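Local coordinates for protein N-acetylglucosamine-6-phosphate deacetylase (Thermotoga maritima, PDB 1O12) that probably removes the acetyl group from N-acetylglucosamine 6-phosphate by hydrolysis, using a single bound divalent metal ion, at residues A[15-20]-A[45-50]; A[60-65]-A[266-271]. All blocks are in the same frame, centred on the assembly; numbering follows the deposited sequence.

Contact 1 (A[15-20]-A[45-50])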
# COMPACT_ATOMS: atom_id res chain seq x y z
N VAL A 15 1.79 -30.52 28.44
CA VAL A 15 0.53 -29.81 28.20
C VAL A 15 -0.19 -30.66 27.18
O VAL A 15 0.30 -30.83 26.07
CB VAL A 15 0.75 -28.40 27.62
CG1 VAL A 15 -0.56 -27.67 27.49
CG2 VAL A 15 1.71 -27.62 28.50
N GLU A 16 -1.35 -31.20 27.54
CA GLU A 16 -2.10 -32.07 26.64
C GLU A 16 -3.42 -31.55 26.10
O GLU A 16 -4.00 -30.61 26.63
CB GLU A 16 -2.37 -33.44 27.30
CG GLU A 16 -3.15 -33.40 28.63
CD GLU A 16 -3.54 -34.80 29.17
OE1 GLU A 16 -2.70 -35.74 29.02
OE2 GLU A 16 -4.67 -34.95 29.73
N LYS A 17 -3.88 -32.20 25.03
CA LYS A 17 -5.13 -31.90 24.38
C LYS A 17 -5.29 -30.41 24.12
O LYS A 17 -6.24 -29.77 24.60
CB LYS A 17 -6.30 -32.39 25.26
CG LYS A 17 -6.26 -33.86 25.66
CD LYS A 17 -7.44 -34.23 26.56
CE LYS A 17 -7.48 -33.41 27.87
NZ LYS A 17 -7.74 -31.94 27.70
N VAL A 18 -4.36 -29.84 23.37
CA VAL A 18 -4.44 -28.42 23.08
C VAL A 18 -4.36 -28.10 21.62
O VAL A 18 -3.93 -28.92 20.81
CB VAL A 18 -3.32 -27.60 23.83
CG1 VAL A 18 -3.68 -27.46 25.27
CG2 VAL A 18 -1.94 -28.25 23.66
N LEU A 19 -4.78 -26.90 21.28
CA LEU A 19 -4.68 -26.44 19.92
C LEU A 19 -3.26 -25.86 19.85
O LEU A 19 -3.04 -24.72 20.22
CB LEU A 19 -5.68 -25.33 19.64
CG LEU A 19 -6.05 -25.19 18.17
CD1 LEU A 19 -6.87 -23.89 17.99
CD2 LEU A 19 -4.82 -25.19 17.30
N ILE A 20 -2.31 -26.67 19.40
CA ILE A 20 -0.91 -26.26 19.27
C ILE A 20 -0.73 -25.30 18.09
O ILE A 20 -1.19 -25.58 16.98
CB ILE A 20 -0.00 -27.47 19.03
CG1 ILE A 20 -0.19 -28.47 20.16
CG2 ILE A 20 1.47 -27.02 18.89
CD1 ILE A 20 0.31 -29.89 19.79
N ARG A 45 -2.06 -35.12 17.88
CA ARG A 45 -3.03 -36.14 18.27
C ARG A 45 -4.43 -35.61 17.99
O ARG A 45 -4.80 -34.55 18.49
CB ARG A 45 -2.90 -36.46 19.76
CG ARG A 45 -3.75 -37.66 20.19
CD ARG A 45 -4.56 -37.42 21.48
NE ARG A 45 -3.76 -37.51 22.70
CZ ARG A 45 -4.24 -37.32 23.92
NH1 ARG A 45 -5.52 -37.04 24.10
NH2 ARG A 45 -3.42 -37.40 24.97
N GLU A 46 -5.23 -36.35 17.21
CA GLU A 46 -6.59 -35.91 16.90
C GLU A 46 -7.54 -36.19 18.04
O GLU A 46 -7.86 -37.34 18.33
CB GLU A 46 -7.11 -36.57 15.61
CG GLU A 46 -6.38 -36.08 14.33
CD GLU A 46 -7.12 -36.45 13.04
OE1 GLU A 46 -8.28 -36.01 12.88
OE2 GLU A 46 -6.53 -37.17 12.19
N CYS A 47 -7.99 -35.11 18.68
CA CYS A 47 -8.91 -35.15 19.81
C CYS A 47 -9.57 -33.78 19.89
O CYS A 47 -9.40 -32.98 18.96
CB CYS A 47 -8.15 -35.42 21.10
SG CYS A 47 -6.88 -34.16 21.45
N ILE A 48 -10.30 -33.50 20.97
CA ILE A 48 -10.97 -32.20 21.15
C ILE A 48 -10.16 -31.31 22.09
O ILE A 48 -9.97 -31.63 23.26
CB ILE A 48 -12.43 -32.37 21.72
CG1 ILE A 48 -12.48 -33.52 22.74
CG2 ILE A 48 -13.42 -32.61 20.59
CD1 ILE A 48 -13.90 -33.91 23.19
N PRO A 49 -9.68 -30.17 21.58
CA PRO A 49 -8.87 -29.15 22.27
C PRO A 49 -9.39 -28.53 23.55
O PRO A 49 -10.57 -28.22 23.68
CB PRO A 49 -8.63 -28.11 21.19
CG PRO A 49 -8.68 -28.90 19.94
CD PRO A 49 -9.85 -29.82 20.16
N ARG A 50 -8.46 -28.33 24.48
CA ARG A 50 -8.68 -27.76 25.81
C ARG A 50 -8.55 -26.23 25.78
O ARG A 50 -9.25 -25.51 26.49
CB ARG A 50 -7.62 -28.36 26.78
CG ARG A 50 -7.75 -28.00 28.28
CD ARG A 50 -6.41 -27.52 28.96
NE ARG A 50 -5.32 -28.51 28.99
CZ ARG A 50 -4.41 -28.59 29.97
NH1 ARG A 50 -4.46 -27.75 31.00
NH2 ARG A 50 -3.45 -29.51 29.91
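Arg50 grips two successive carbonyls, Lys17 O with its backbone N and, weakly, Glu16 O with its side chain. Arg50 N donates to Lys17 O at 2.6 Å, lying 23° off the carbonyl plane, while Arg50 NE reaches Glu16 O at 3.4 Å. With CG anti to the backbone N (chi1 -174°) and the chain then bent at chi2 and chi3, the guanidinium presents its edge to Glu16 O, which lies near its plane. A long side chain ending in several N-H groups suits this reach back to a carbonyl.

Charges are looser. Glu16 OE1 stays 4.4 Å from Arg45 NH2, beyond a salt bridge, and Arg45 instead pairs with Asp31. The other carboxylate oxygen of Asp31 accepts from Lys17 N, so one aspartate holds both segments. Lys17 NZ and the Arg50 guanidinium, both positive, lie near each other.

At Lys17 the chain makes a G1 beta bulge: Lys17 and Val18 both face Gly30 on strand 26-35, and a positive phi (49°) at Lys17 turns the corner between strands 14-16 and 18-22. These strands belong to the small beta domain that accompanies the barrel in NagA enzymes, and the loop 45-50 folds across the corner.

Packing is carried largely by aliphatic parts of polar residues. Lys17 runs alongside Arg45, with Lys17 CG 3.6 Å from Arg45 NH1. Its chain then bends, bringing Lys17 NZ to 3.7 Å from Arg50 CB. Were Lys17 replaced by an alanine, Arg45 NH1 and Arg50 CB would probably lose the chain that packs on them, opening a gap between them. Cys47 SG sits 4.1 Å from Lys17 CA. Val15 CG1 lies over one face of the Arg50 guanidinium, and compact Pro49 rests its CB 4.3 Å from Leu19 CB.

Contact 2 (A[60-65]-A[266-271])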
# COMPACT_ATOMS: atom_id res chain seq x y z
N PRO A 60 8.98 -6.06 21.75
CA PRO A 60 10.26 -5.35 21.59
C PRO A 60 10.14 -3.86 21.77
O PRO A 60 11.13 -3.14 21.64
CB PRO A 60 10.65 -5.73 20.17
CG PRO A 60 9.31 -5.69 19.45
CD PRO A 60 8.38 -6.37 20.44
N HIS A 61 8.94 -3.40 22.09
CA HIS A 61 8.71 -1.97 22.23
C HIS A 61 7.68 -1.63 23.29
O HIS A 61 6.49 -1.54 22.99
CB HIS A 61 8.26 -1.39 20.88
CG HIS A 61 8.37 0.09 20.79
ND1 HIS A 61 8.31 0.77 19.59
CD2 HIS A 61 8.55 1.03 21.74
CE1 HIS A 61 8.44 2.07 19.81
NE2 HIS A 61 8.59 2.25 21.11
N ILE A 62 8.14 -1.44 24.53
CA ILE A 62 7.26 -1.07 25.65
C ILE A 62 8.08 -0.22 26.64
O ILE A 62 9.14 -0.64 27.09
CB ILE A 62 6.68 -2.34 26.38
CG1 ILE A 62 5.99 -1.92 27.69
CG2 ILE A 62 7.75 -3.35 26.65
CD1 ILE A 62 5.30 -3.08 28.41
N HIS A 63 7.55 0.95 26.99
CA HIS A 63 8.21 1.89 27.90
C HIS A 63 7.99 1.56 29.38
O HIS A 63 8.91 1.60 30.19
CB HIS A 63 7.70 3.31 27.62
CG HIS A 63 7.85 3.72 26.19
ND1 HIS A 63 9.04 4.16 25.66
CD2 HIS A 63 6.98 3.64 25.15
CE1 HIS A 63 8.91 4.32 24.36
NE2 HIS A 63 7.67 4.01 24.02
N GLY A 64 6.74 1.25 29.72
CA GLY A 64 6.37 0.97 31.08
C GLY A 64 4.96 0.46 31.04
O GLY A 64 4.35 0.38 29.96
N VAL A 65 4.43 0.09 32.21
CA VAL A 65 3.07 -0.44 32.30
C VAL A 65 2.72 -0.54 33.80
O VAL A 65 3.59 -0.80 34.62
CB VAL A 65 2.98 -1.84 31.59
CG1 VAL A 65 3.93 -2.84 32.23
CG2 VAL A 65 1.56 -2.37 31.65
N THR A 266 3.56 -3.05 21.74
CA THR A 266 2.62 -2.41 22.63
C THR A 266 2.82 -0.88 22.71
O THR A 266 1.84 -0.14 22.64
CB THR A 266 2.73 -3.09 24.03
OG1 THR A 266 1.42 -3.32 24.55
CG2 THR A 266 3.55 -2.27 24.99
N ASP A 267 4.07 -0.43 22.81
CA ASP A 267 4.41 1.00 22.91
C ASP A 267 3.67 1.54 24.13
O ASP A 267 3.32 2.72 24.22
CB ASP A 267 3.99 1.76 21.64
CG ASP A 267 4.56 3.22 21.58
OD1 ASP A 267 5.76 3.47 21.86
OD2 ASP A 267 3.78 4.14 21.22
N SER A 268 3.43 0.64 25.07
CA SER A 268 2.75 0.94 26.31
C SER A 268 3.58 1.85 27.22
O SER A 268 4.82 1.85 27.19
CB SER A 268 2.46 -0.39 27.01
OG SER A 268 1.98 -0.25 28.32
N ILE A 269 2.90 2.65 28.03
CA ILE A 269 3.60 3.50 28.98
C ILE A 269 3.15 3.11 30.39
O ILE A 269 2.22 2.32 30.55
CB ILE A 269 3.35 4.99 28.72
CG1 ILE A 269 1.86 5.31 28.84
CG2 ILE A 269 3.90 5.36 27.36
CD1 ILE A 269 1.53 6.77 28.54
N SER A 270 3.82 3.65 31.41
CA SER A 270 3.49 3.38 32.81
C SER A 270 1.99 3.52 33.13
O SER A 270 1.45 2.76 33.93
CB SER A 270 4.27 4.34 33.71
OG SER A 270 4.00 5.69 33.36
N ALA A 271 1.33 4.48 32.50
CA ALA A 271 -0.09 4.71 32.72
C ALA A 271 -1.00 3.53 32.37
O ALA A 271 -2.11 3.43 32.89
CB ALA A 271 -0.54 5.94 31.93
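The carboxylate of Asp267 lies over one face of the His61 ring, its CG 4.1 Å above the ring plane and offset toward the rim. That approach makes no hydrogen bond: the nitrogens of His61 are engaged by Glu237 and by the metal ligand Glu127. With CG anti to the backbone N (chi1 -169°), Asp267 instead turns OD1 to His63 NE2, 2.9 Å away. The oxygen lies in the imidazole plane, but the donor meets it on the anti side, 34° out of the carboxylate plane.

His61 and His63 form the HxH motif that follows the first barrel strand in amidohydrolases, and Asp267, just after strand 262-265, is the predicted proton donor/acceptor. The side chain of His61 comes to about 5 Å from the bound iron. Glu127, His188 and His209 bind that metal.

Backbone bonds join the strand segment to the loop. Asp267 N donates to His61 O at 2.7 Å, and Ser268 O accepts from both His63 N and Gly64 N. Ser268, small and polar, returns a bond from OG to Gly64 O at 3.0 Å, in the carbonyl plane. Glycine suits position 64, since a beta carbon would crowd Ser270 N.

In the fold
Contact 1 lies at the surface of the small beta domain, whereas contact 2 is buried at the ends of barrel strands; their centres are about 33 Å apart and they share no residues. They follow one another along the chain, for strand 52-59, entered after contact 1 closes, leads into the 60-65 segment. Contact 1 is local, joining stretches only 25 residues apart with long arginine and lysine chains. Contact 2 brings together the ends of two barrel strands some 200 residues apart, and its buried polar groups are short or rigid, histidine, aspartate and serine, fixed by specific hydrogen bonds beside the metal site.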